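Local structure of adenylyl-sulfate kinase 1, chloroplastic (Arabidopsis thaliana, 4FXP) at residues S36-L41 against S103-Y108; P107-R112 against Y163-N168. The protein catalyses the ATP-dependent 3'-phosphorylation of adenosine 5'-phosphosulfate to 3'-phosphoadenylyl sulfate, the activated sulfate of plant sulfur metabolism. All blocks are in the same frame, centred on the assembly; numbering follows the deposited sequence.

Contact 1 of 2, residues S36-L41 against S103-Y108. With ADX (adenosine-5'-phosphosulfate), chain D; SO4 (sulfate ion), chain E.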
ATOM      1  N   SER A  36      17.947 -17.360  -1.227  1.00 32.89           N
ATOM      2  CA  SER A  36      17.547 -17.996  -2.482  1.00 35.45           C
ATOM      3  C   SER A  36      17.523 -17.030  -3.666  1.00 29.18           C
ATOM      4  O   SER A  36      17.192 -17.427  -4.785  1.00 29.12           O
ATOM      5  CB  SER A  36      16.186 -18.713  -2.346  1.00 28.50           C
ATOM      6  OG  SER A  36      15.139 -17.804  -2.046  1.00 27.33           O
ATOM      7  N   GLY A  37      17.883 -15.772  -3.426  1.00 27.69           N
ATOM      8  CA  GLY A  37      17.939 -14.780  -4.490  1.00 32.22           C
ATOM      9  C   GLY A  37      16.680 -13.958  -4.756  1.00 27.48           C
ATOM     10  O   GLY A  37      16.540 -13.364  -5.828  1.00 24.54           O
ATOM     11  N   LYS A  38      15.759 -13.911  -3.795  1.00 25.98           N
ATOM     12  CA  LYS A  38      14.524 -13.154  -3.980  1.00 25.57           C
ATOM     13  C   LYS A  38      14.815 -11.675  -4.251  1.00 25.98           C
ATOM     14  O   LYS A  38      14.254 -11.075  -5.169  1.00 25.42           O
ATOM     15  CB  LYS A  38      13.625 -13.263  -2.735  1.00 26.39           C
ATOM     16  CG  LYS A  38      13.151 -14.687  -2.381  1.00 25.36           C
ATOM     17  CD  LYS A  38      12.153 -14.637  -1.218  1.00 28.77           C
ATOM     18  CE  LYS A  38      12.789 -14.081   0.056  1.00 26.55           C
ATOM     19  NZ  LYS A  38      13.863 -15.013   0.561  1.00 25.77           N
ATOM     20  N   SER A  39      15.680 -11.086  -3.434  1.00 25.10           N
ATOM     21  CA  SER A  39      15.871  -9.639  -3.476  1.00 28.39           C
ATOM     22  C   SER A  39      16.638  -9.221  -4.723  1.00 27.72           C
ATOM     23  O   SER A  39      16.336  -8.184  -5.316  1.00 27.12           O
ATOM     24  CB  SER A  39      16.542  -9.112  -2.196  1.00 32.60           C
ATOM     25  OG  SER A  39      17.903  -9.500  -2.137  1.00 42.54           O
ATOM     26  N   THR A  40      17.609 -10.033  -5.142  1.00 26.66           N
ATOM     27  CA  THR A  40      18.348  -9.690  -6.359  1.00 25.70           C
ATOM     28  C   THR A  40      17.475  -9.897  -7.597  1.00 30.26           C
ATOM     29  O   THR A  40      17.606  -9.183  -8.591  1.00 24.30           O
ATOM     30  CB  THR A  40      19.692 -10.436  -6.484  1.00 29.88           C
ATOM     31  OG1 THR A  40      19.469 -11.843  -6.362  1.00 29.17           O
ATOM     32  CG2 THR A  40      20.647  -9.975  -5.391  1.00 31.46           C
ATOM     33  N   LEU A  41      16.568 -10.862  -7.529  1.00 24.67           N
ATOM     34  CA  LEU A  41      15.608 -11.047  -8.608  1.00 24.10           C
ATOM     35  C   LEU A  41      14.645  -9.859  -8.661  1.00 25.67           C
ATOM     36  O   LEU A  41      14.399  -9.305  -9.729  1.00 24.15           O
ATOM     37  CB  LEU A  41      14.824 -12.349  -8.443  1.00 24.21           C
ATOM     38  CG  LEU A  41      13.659 -12.403  -9.436  1.00 38.09           C
ATOM     39  CD1 LEU A  41      14.174 -12.563 -10.853  1.00 27.43           C
ATOM     40  CD2 LEU A  41      12.676 -13.496  -9.076  1.00 53.57           C
ATOM     41  N   SER A 103       8.298  -9.526  -1.993  0.73 27.66           N
ATOM     42  CA  SER A 103       9.442 -10.409  -1.816  0.73 27.13           C
ATOM     43  C   SER A 103       9.610 -10.695  -0.331  0.73 31.15           C
ATOM     44  O   SER A 103      10.167  -9.888   0.409  0.73 33.94           O
ATOM     45  CB  SER A 103      10.690  -9.753  -2.408  0.73 26.56           C
ATOM     46  OG  SER A 103      11.836 -10.563  -2.241  0.73 27.55           O
ATOM     47  N   LEU A 104       9.071 -11.826   0.101  1.00 29.88           N
ATOM     48  CA  LEU A 104       9.064 -12.213   1.504  1.00 31.41           C
ATOM     49  C   LEU A 104       9.357 -13.692   1.538  1.00 28.75           C
ATOM     50  O   LEU A 104       9.013 -14.400   0.599  1.00 26.43           O
ATOM     51  CB  LEU A 104       7.663 -12.046   2.088  1.00 30.94           C
ATOM     52  CG  LEU A 104       7.115 -10.735   2.640  1.00 43.77           C
ATOM     53  CD1 LEU A 104       7.081  -9.654   1.574  1.00 48.58           C
ATOM     54  CD2 LEU A 104       5.722 -11.014   3.170  1.00 33.43           C
ATOM     55  N   ILE A 105       9.957 -14.173   2.617  1.00 29.74           N
ATOM     56  CA  ILE A 105      10.182 -15.608   2.738  1.00 24.07           C
ATOM     57  C   ILE A 105       8.844 -16.323   2.558  1.00 28.71           C
ATOM     58  O   ILE A 105       8.754 -17.306   1.813  1.00 33.01           O
ATOM     59  CB  ILE A 105      10.839 -15.955   4.090  1.00 27.16           C
ATOM     60  CG1 ILE A 105      12.263 -15.383   4.137  1.00 29.31           C
ATOM     61  CG2 ILE A 105      10.841 -17.466   4.322  1.00 26.51           C
ATOM     62  CD1 ILE A 105      12.996 -15.628   5.452  1.00 33.07           C
ATOM     63  N   SER A 106       7.810 -15.844   3.231  1.00 27.27           N
ATOM     64  CA  SER A 106       6.442 -16.323   3.104  1.00 28.41           C
ATOM     65  C   SER A 106       6.365 -17.842   3.110  1.00 29.13           C
ATOM     66  O   SER A 106       5.968 -18.400   2.154  1.00 29.26           O
ATOM     67  CB  SER A 106       5.729 -15.697   1.900  1.00 30.86           C
ATOM     68  OG  SER A 106       6.489 -15.768   0.752  1.00 27.94           O
ATOM     69  N   PRO A 107       6.818 -18.481   4.181  1.00 28.10           N
ATOM     70  CA  PRO A 107       7.049 -19.928   4.200  1.00 27.64           C
ATOM     71  C   PRO A 107       5.826 -20.840   4.198  1.00 32.19           C
ATOM     72  O   PRO A 107       5.979 -22.026   3.902  1.00 31.54           O
ATOM     73  CB  PRO A 107       7.831 -20.108   5.508  1.00 33.46           C
ATOM     74  CG  PRO A 107       7.308 -19.017   6.395  1.00 34.63           C
ATOM     75  CD  PRO A 107       7.016 -17.852   5.486  1.00 32.15           C
ATOM     76  N   TYR A 108       4.649 -20.329   4.521  1.00 27.43           N
ATOM     77  CA  TYR A 108       3.486 -21.207   4.656  1.00 37.02           C
ATOM     78  C   TYR A 108       2.557 -21.137   3.450  1.00 37.09           C
ATOM     79  O   TYR A 108       2.122 -20.058   3.057  1.00 31.89           O
ATOM     80  CB  TYR A 108       2.705 -20.883   5.931  1.00 37.11           C
ATOM     81  CG  TYR A 108       3.550 -20.837   7.183  1.00 43.34           C
ATOM     82  CD1 TYR A 108       4.322 -21.926   7.577  1.00 47.57           C
ATOM     83  CD2 TYR A 108       3.566 -19.707   7.980  1.00 39.40           C
ATOM     84  CE1 TYR A 108       5.091 -21.876   8.735  1.00 51.93           C
ATOM     85  CE2 TYR A 108       4.325 -19.651   9.132  1.00 43.27           C
ATOM     86  CZ  TYR A 108       5.082 -20.727   9.508  1.00 53.67           C
ATOM     87  OH  TYR A 108       5.828 -20.637  10.662  1.00 61.93           O
TER
HETATM   88  SB  ADX D 301       8.290 -14.040   6.728  1.00 29.83           S
HETATM   89  O1B ADX D 301       7.447 -13.452   7.734  1.00 32.33           O
HETATM   90  O2B ADX D 301       8.478 -15.479   7.029  1.00 31.22           O
HETATM   91  O3B ADX D 301       7.655 -13.884   5.404  1.00 28.46           O
HETATM   92  PA  ADX D 301      10.068 -11.989   6.177  1.00 33.23           P
HETATM   93  O1A ADX D 301       8.935 -11.039   6.398  1.00 31.36           O
HETATM   94  O2A ADX D 301      10.460 -12.102   4.714  1.00 30.35           O
HETATM   95  O3A ADX D 301       9.654 -13.405   6.766  1.00 30.46           O
HETATM   96  O5' ADX D 301      11.326 -11.541   7.019  1.00 32.29           O
HETATM   97  C5' ADX D 301      12.576 -12.174   6.889  1.00 34.58           C
HETATM   98  C4' ADX D 301      13.716 -11.455   7.421  1.00 38.43           C
HETATM   99  O4' ADX D 301      13.553 -11.329   8.832  1.00 36.22           O
HETATM  100  C3' ADX D 301      15.001 -12.193   7.224  1.00 43.00           C
HETATM  101  O3' ADX D 301      15.710 -11.672   6.137  1.00 36.38           O
HETATM  102  C2' ADX D 301      15.742 -11.908   8.396  1.00 48.27           C
HETATM  103  O2' ADX D 301      16.445 -10.718   8.189  1.00 43.07           O
HETATM  104  C1' ADX D 301      14.765 -11.614   9.464  1.00 45.63           C
HETATM  105  N9  ADX D 301      14.617 -12.650  10.446  1.00 42.06           N
HETATM  106  C8  ADX D 301      14.694 -12.475  11.785  1.00 39.98           C
HETATM  107  N7  ADX D 301      14.359 -13.629  12.385  1.00 40.42           N
HETATM  108  C5  ADX D 301      14.053 -14.535  11.427  1.00 35.69           C
HETATM  109  C6  ADX D 301      13.643 -15.880  11.448  1.00 40.37           C
HETATM  110  N6  ADX D 301      13.444 -16.532  12.701  1.00 35.53           N
HETATM  111  N1  ADX D 301      13.413 -16.537  10.281  1.00 43.28           N
HETATM  112  C2  ADX D 301      13.579 -15.909   9.103  1.00 45.16           C
HETATM  113  N3  ADX D 301      13.963 -14.610   9.051  1.00 37.71           N
HETATM  114  C4  ADX D 301      14.212 -13.912  10.184  1.00 37.31           C
HETATM  115  S   SO4 E 302      17.136 -13.652  -0.597  1.00 29.36           S
HETATM  116  O1  SO4 E 302      16.740 -12.291  -0.988  1.00 30.97           O
HETATM  117  O2  SO4 E 302      18.352 -13.980  -1.340  1.00 29.21           O
HETATM  118  O3  SO4 E 302      17.360 -13.759   0.840  1.00 30.25           O
HETATM  119  O4  SO4 E 302      16.081 -14.600  -0.941  1.00 26.26           O

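Contact 2 of 2, residues P107-R112 against Y163-N168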
ATOM      1  N   PRO A 107       6.818 -18.481   4.181  1.00 28.10           N
ATOM      2  CA  PRO A 107       7.049 -19.928   4.200  1.00 27.64           C
ATOM      3  C   PRO A 107       5.826 -20.840   4.198  1.00 32.19           C
ATOM      4  O   PRO A 107       5.979 -22.026   3.902  1.00 31.54           O
ATOM      5  CB  PRO A 107       7.831 -20.108   5.508  1.00 33.46           C
ATOM      6  CG  PRO A 107       7.308 -19.017   6.395  1.00 34.63           C
ATOM      7  CD  PRO A 107       7.016 -17.852   5.486  1.00 32.15           C
ATOM      8  N   TYR A 108       4.649 -20.329   4.521  1.00 27.43           N
ATOM      9  CA  TYR A 108       3.486 -21.207   4.656  1.00 37.02           C
ATOM     10  C   TYR A 108       2.557 -21.137   3.450  1.00 37.09           C
ATOM     11  O   TYR A 108       2.122 -20.058   3.057  1.00 31.89           O
ATOM     12  CB  TYR A 108       2.705 -20.883   5.931  1.00 37.11           C
ATOM     13  CG  TYR A 108       3.550 -20.837   7.183  1.00 43.34           C
ATOM     14  CD1 TYR A 108       4.322 -21.926   7.577  1.00 47.57           C
ATOM     15  CD2 TYR A 108       3.566 -19.707   7.980  1.00 39.40           C
ATOM     16  CE1 TYR A 108       5.091 -21.876   8.735  1.00 51.93           C
ATOM     17  CE2 TYR A 108       4.325 -19.651   9.132  1.00 43.27           C
ATOM     18  CZ  TYR A 108       5.082 -20.727   9.508  1.00 53.67           C
ATOM     19  OH  TYR A 108       5.828 -20.637  10.662  1.00 61.93           O
ATOM     20  N   ARG A 109       2.248 -22.297   2.880  1.00 33.79           N
ATOM     21  CA  ARG A 109       1.406 -22.378   1.689  1.00 31.63           C
ATOM     22  C   ARG A 109       0.017 -21.790   1.896  1.00 31.74           C
ATOM     23  O   ARG A 109      -0.513 -21.118   1.013  1.00 31.22           O
ATOM     24  CB  ARG A 109       1.279 -23.834   1.193  1.00 33.35           C
ATOM     25  CG  ARG A 109       2.363 -24.253   0.216  1.00 39.37           C
ATOM     26  CD  ARG A 109       2.140 -25.667  -0.363  1.00 40.99           C
ATOM     27  NE  ARG A 109       2.127 -26.696   0.668  1.00 36.07           N
ATOM     28  CZ  ARG A 109       3.133 -27.528   0.929  1.00 41.40           C
ATOM     29  NH1 ARG A 109       4.264 -27.482   0.221  1.00 31.86           N
ATOM     30  NH2 ARG A 109       3.001 -28.422   1.900  1.00 41.42           N
ATOM     31  N   THR A 110      -0.586 -22.059   3.048  1.00 31.58           N
ATOM     32  CA  THR A 110      -1.958 -21.604   3.277  1.00 34.65           C
ATOM     33  C   THR A 110      -2.038 -20.078   3.266  1.00 36.15           C
ATOM     34  O   THR A 110      -3.044 -19.491   2.847  1.00 30.04           O
ATOM     35  CB  THR A 110      -2.541 -22.153   4.596  1.00 38.31           C
ATOM     36  OG1 THR A 110      -3.929 -21.805   4.683  1.00 42.39           O
ATOM     37  CG2 THR A 110      -1.798 -21.590   5.802  1.00 35.90           C
ATOM     38  N   ASP A 111      -0.967 -19.438   3.719  1.00 31.77           N
ATOM     39  CA  ASP A 111      -0.944 -17.985   3.791  1.00 30.59           C
ATOM     40  C   ASP A 111      -0.704 -17.366   2.422  1.00 28.81           C
ATOM     41  O   ASP A 111      -1.372 -16.399   2.056  1.00 30.30           O
ATOM     42  CB  ASP A 111       0.071 -17.512   4.832  1.00 30.47           C
ATOM     43  CG  ASP A 111      -0.309 -17.941   6.238  1.00 37.46           C
ATOM     44  OD1 ASP A 111      -1.513 -17.890   6.560  1.00 40.13           O
ATOM     45  OD2 ASP A 111       0.584 -18.335   7.018  1.00 40.63           O
ATOM     46  N   ARG A 112       0.225 -17.927   1.646  1.00 29.34           N
ATOM     47  CA  ARG A 112       0.385 -17.466   0.268  1.00 28.35           C
ATOM     48  C   ARG A 112      -0.895 -17.717  -0.538  1.00 31.14           C
ATOM     49  O   ARG A 112      -1.317 -16.871  -1.326  1.00 26.41           O
ATOM     50  CB  ARG A 112       1.598 -18.103  -0.428  1.00 26.82           C
ATOM     51  CG  ARG A 112       2.944 -17.831   0.241  1.00 24.79           C
ATOM     52  CD  ARG A 112       4.121 -18.282  -0.631  1.00 26.46           C
ATOM     53  NE  ARG A 112       3.935 -19.662  -1.099  1.00 25.34           N
ATOM     54  CZ  ARG A 112       4.438 -20.737  -0.506  1.00 26.46           C
ATOM     55  NH1 ARG A 112       5.181 -20.614   0.587  1.00 27.29           N
ATOM     56  NH2 ARG A 112       4.196 -21.948  -1.006  1.00 27.85           N
ATOM     57  N   TYR A 163       9.708 -24.393   5.817  1.00 31.22           N
ATOM     58  CA  TYR A 163       9.367 -23.728   4.564  1.00 31.53           C
ATOM     59  C   TYR A 163       8.560 -24.712   3.716  1.00 37.02           C
ATOM     60  O   TYR A 163       8.992 -25.849   3.504  1.00 33.39           O
ATOM     61  CB  TYR A 163      10.611 -23.268   3.782  1.00 34.76           C
ATOM     62  CG  TYR A 163      10.201 -22.564   2.505  1.00 34.13           C
ATOM     63  CD1 TYR A 163       9.832 -21.217   2.522  1.00 29.61           C
ATOM     64  CD2 TYR A 163      10.121 -23.254   1.298  1.00 36.19           C
ATOM     65  CE1 TYR A 163       9.409 -20.568   1.361  1.00 28.68           C
ATOM     66  CE2 TYR A 163       9.705 -22.614   0.129  1.00 30.69           C
ATOM     67  CZ  TYR A 163       9.347 -21.272   0.171  1.00 26.81           C
ATOM     68  OH  TYR A 163       8.920 -20.646  -0.987  1.00 26.68           O
ATOM     69  N   GLU A 164       7.393 -24.277   3.243  1.00 26.89           N
ATOM     70  CA  GLU A 164       6.522 -25.111   2.425  1.00 35.60           C
ATOM     71  C   GLU A 164       6.474 -24.572   1.000  1.00 32.42           C
ATOM     72  O   GLU A 164       5.844 -23.546   0.742  1.00 32.18           O
ATOM     73  CB  GLU A 164       5.108 -25.143   3.006  1.00 36.26           C
ATOM     74  CG  GLU A 164       5.034 -25.535   4.468  1.00 30.42           C
ATOM     75  CD  GLU A 164       3.616 -25.423   5.015  1.00 41.55           C
ATOM     76  OE1 GLU A 164       2.891 -24.493   4.607  1.00 39.81           O
ATOM     77  OE2 GLU A 164       3.219 -26.266   5.845  1.00 42.45           O
ATOM     78  N   PRO A 165       7.144 -25.264   0.063  1.00 33.00           N
ATOM     79  CA  PRO A 165       7.201 -24.796  -1.327  1.00 29.84           C
ATOM     80  C   PRO A 165       5.840 -24.774  -2.007  1.00 29.56           C
ATOM     81  O   PRO A 165       4.966 -25.557  -1.648  1.00 32.61           O
ATOM     82  CB  PRO A 165       8.118 -25.823  -2.010  1.00 33.49           C
ATOM     83  CG  PRO A 165       8.180 -26.983  -1.083  1.00 36.78           C
ATOM     84  CD  PRO A 165       7.997 -26.443   0.290  1.00 26.63           C
ATOM     85  N   PRO A 166       5.663 -23.876  -2.988  1.00 30.59           N
ATOM     86  CA  PRO A 166       4.425 -23.807  -3.770  1.00 28.00           C
ATOM     87  C   PRO A 166       4.200 -25.110  -4.528  1.00 36.12           C
ATOM     88  O   PRO A 166       5.151 -25.671  -5.072  1.00 34.64           O
ATOM     89  CB  PRO A 166       4.704 -22.678  -4.766  1.00 33.04           C
ATOM     90  CG  PRO A 166       5.768 -21.847  -4.121  1.00 37.46           C
ATOM     91  CD  PRO A 166       6.615 -22.811  -3.354  1.00 33.52           C
ATOM     92  N   LEU A 167       2.959 -25.579  -4.567  1.00 38.56           N
ATOM     93  CA  LEU A 167       2.626 -26.805  -5.292  1.00 42.32           C
ATOM     94  C   LEU A 167       2.248 -26.506  -6.742  1.00 44.50           C
ATOM     95  O   LEU A 167       2.270 -27.391  -7.594  1.00 40.32           O
ATOM     96  CB  LEU A 167       1.471 -27.536  -4.600  1.00 41.24           C
ATOM     97  CG  LEU A 167       1.727 -27.839  -3.126  1.00 40.46           C
ATOM     98  CD1 LEU A 167       0.573 -28.586  -2.486  1.00 38.41           C
ATOM     99  CD2 LEU A 167       3.013 -28.624  -2.987  1.00 38.67           C
ATOM    100  N   ASN A 168       1.881 -25.261  -7.017  1.00 35.29           N
ATOM    101  CA  ASN A 168       1.462 -24.887  -8.360  1.00 43.79           C
ATOM    102  C   ASN A 168       1.717 -23.419  -8.663  1.00 44.54           C
ATOM    103  O   ASN A 168       0.786 -22.665  -8.948  1.00 42.94           O
ATOM    104  CB  ASN A 168      -0.018 -25.216  -8.569  1.00 57.50           C
ATOM    105  CG  ASN A 168      -0.419 -25.193 -10.030  1.00 66.92           C
ATOM    106  OD1 ASN A 168       0.399 -25.447 -10.915  1.00 58.96           O
ATOM    107  ND2 ASN A 168      -1.685 -24.889 -10.292  1.00 72.65           N
TER
HETATM  108  O   HOH W   1       0.407 -24.034   5.022  1.00 37.97           O

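Contact 1 of 2, residues S36-L41 against S103-Y108
K38 carries nearly all of the 36-41 side of the contact, lying along the backbone that leaves strand 99-103. The close packing is in the middle of its chain: CD of K38 lies 3.6 Å from the carbonyl O of L104, and CE of K38 passes 3.8 Å from the backbone N of I105. Bends at chi3 and chi4 (-63° and -65°) fold NZ of K38 back to hydrogen-bond O4 of the bound sulfate at 2.7 Å; NZ also bonds to the carbonyl O of G32. The backbone N atoms of G37, K38 and S39 donate to the same anion, a P-loop (Walker A) nest in the ATP site; the sulfate, probably from the crystallisation liquor, may mimic a nucleotide phosphate. With an alanine here, O4 would probably lose its charged partner and a gap would open beside O of L104 and N of I105. On the looser side, exposed S39 lies only at the margin. Across the loop, N of I105 donates to O2A of adenosine-5'-phosphosulfate (3.0 Å, 167°) and N of S106 to its O3B, so both anion sites flank one contact. It lies where helix 38-51 starts and strand 99-103 ends, with M129 of strand 124-129 against K38 and helix 76-95 against L104.

Contact 2 of 2, residues P107-R112 against Y163-N168
The carbonyl O of E164 takes two N-H groups from R112, with NH2 at 2.9 Å and NH1 at 3.0 Å. The guanidinium meets this single oxygen end-on and almost in its own plane, though both donors are tilted from the carbonyl plane. A bend at chi3 (-50°) turns the group toward the 163-168 loop, where CD of P166 also packs on NH2. R112 is buried and has further partners: NE forms a salt bridge with E126, and NH1 also bonds to the backbone O of S106. These bonds probably fix the rotation of the group.

One step back, the backbone N of E164 donates to O of P107 at 2.7 Å, in the carbonyl plane, while the Y163 ring lays CD1 against CA of P107. In this P-loop kinase fold, the substrate-binding turn thus passes into helix 109-117 under cover of the loop that leads to strand 171-173. The E164 side chain, extended beyond CG, reaches the first turn of that helix: OE1 accepts from N of R109 at 2.9 Å, nearly along the C-O axis, and a water links it to N of T110.

R109 comes back the other way. Its guanidinium lies between CB of E164 over one face and CD1 of L167 over the other, and NH1 donates in plane to O of P165 (2.8 Å, 165°). Nearly parallel to the E164 carboxylate, it points no N-H at OE2 of E164, which stands 4.5 Å from NH2 of R109.

In the fold
From the N terminus, strand 26-31 runs through the P-loop into helix 38-51, where contact 1 begins. It closes when the chain, having passed helix 76-95, leaves strand 99-103, bringing the start of helix 38-51 to the end of strand 99-103, the neighbour of strand 26-31 in the parallel sheet. Contact 2 opens on P107 and Y108, the residues that end contact 1, and closes after strand 124-129 and helix 144-149, in the loop before strand 171-173. The two loops therefore follow one another, neither nested nor crossed, overlapping at those two residues. Y163 packs on I105, hydrogen-bonds to T31 at the end of strand 26-31 and touches L33 of the P-loop.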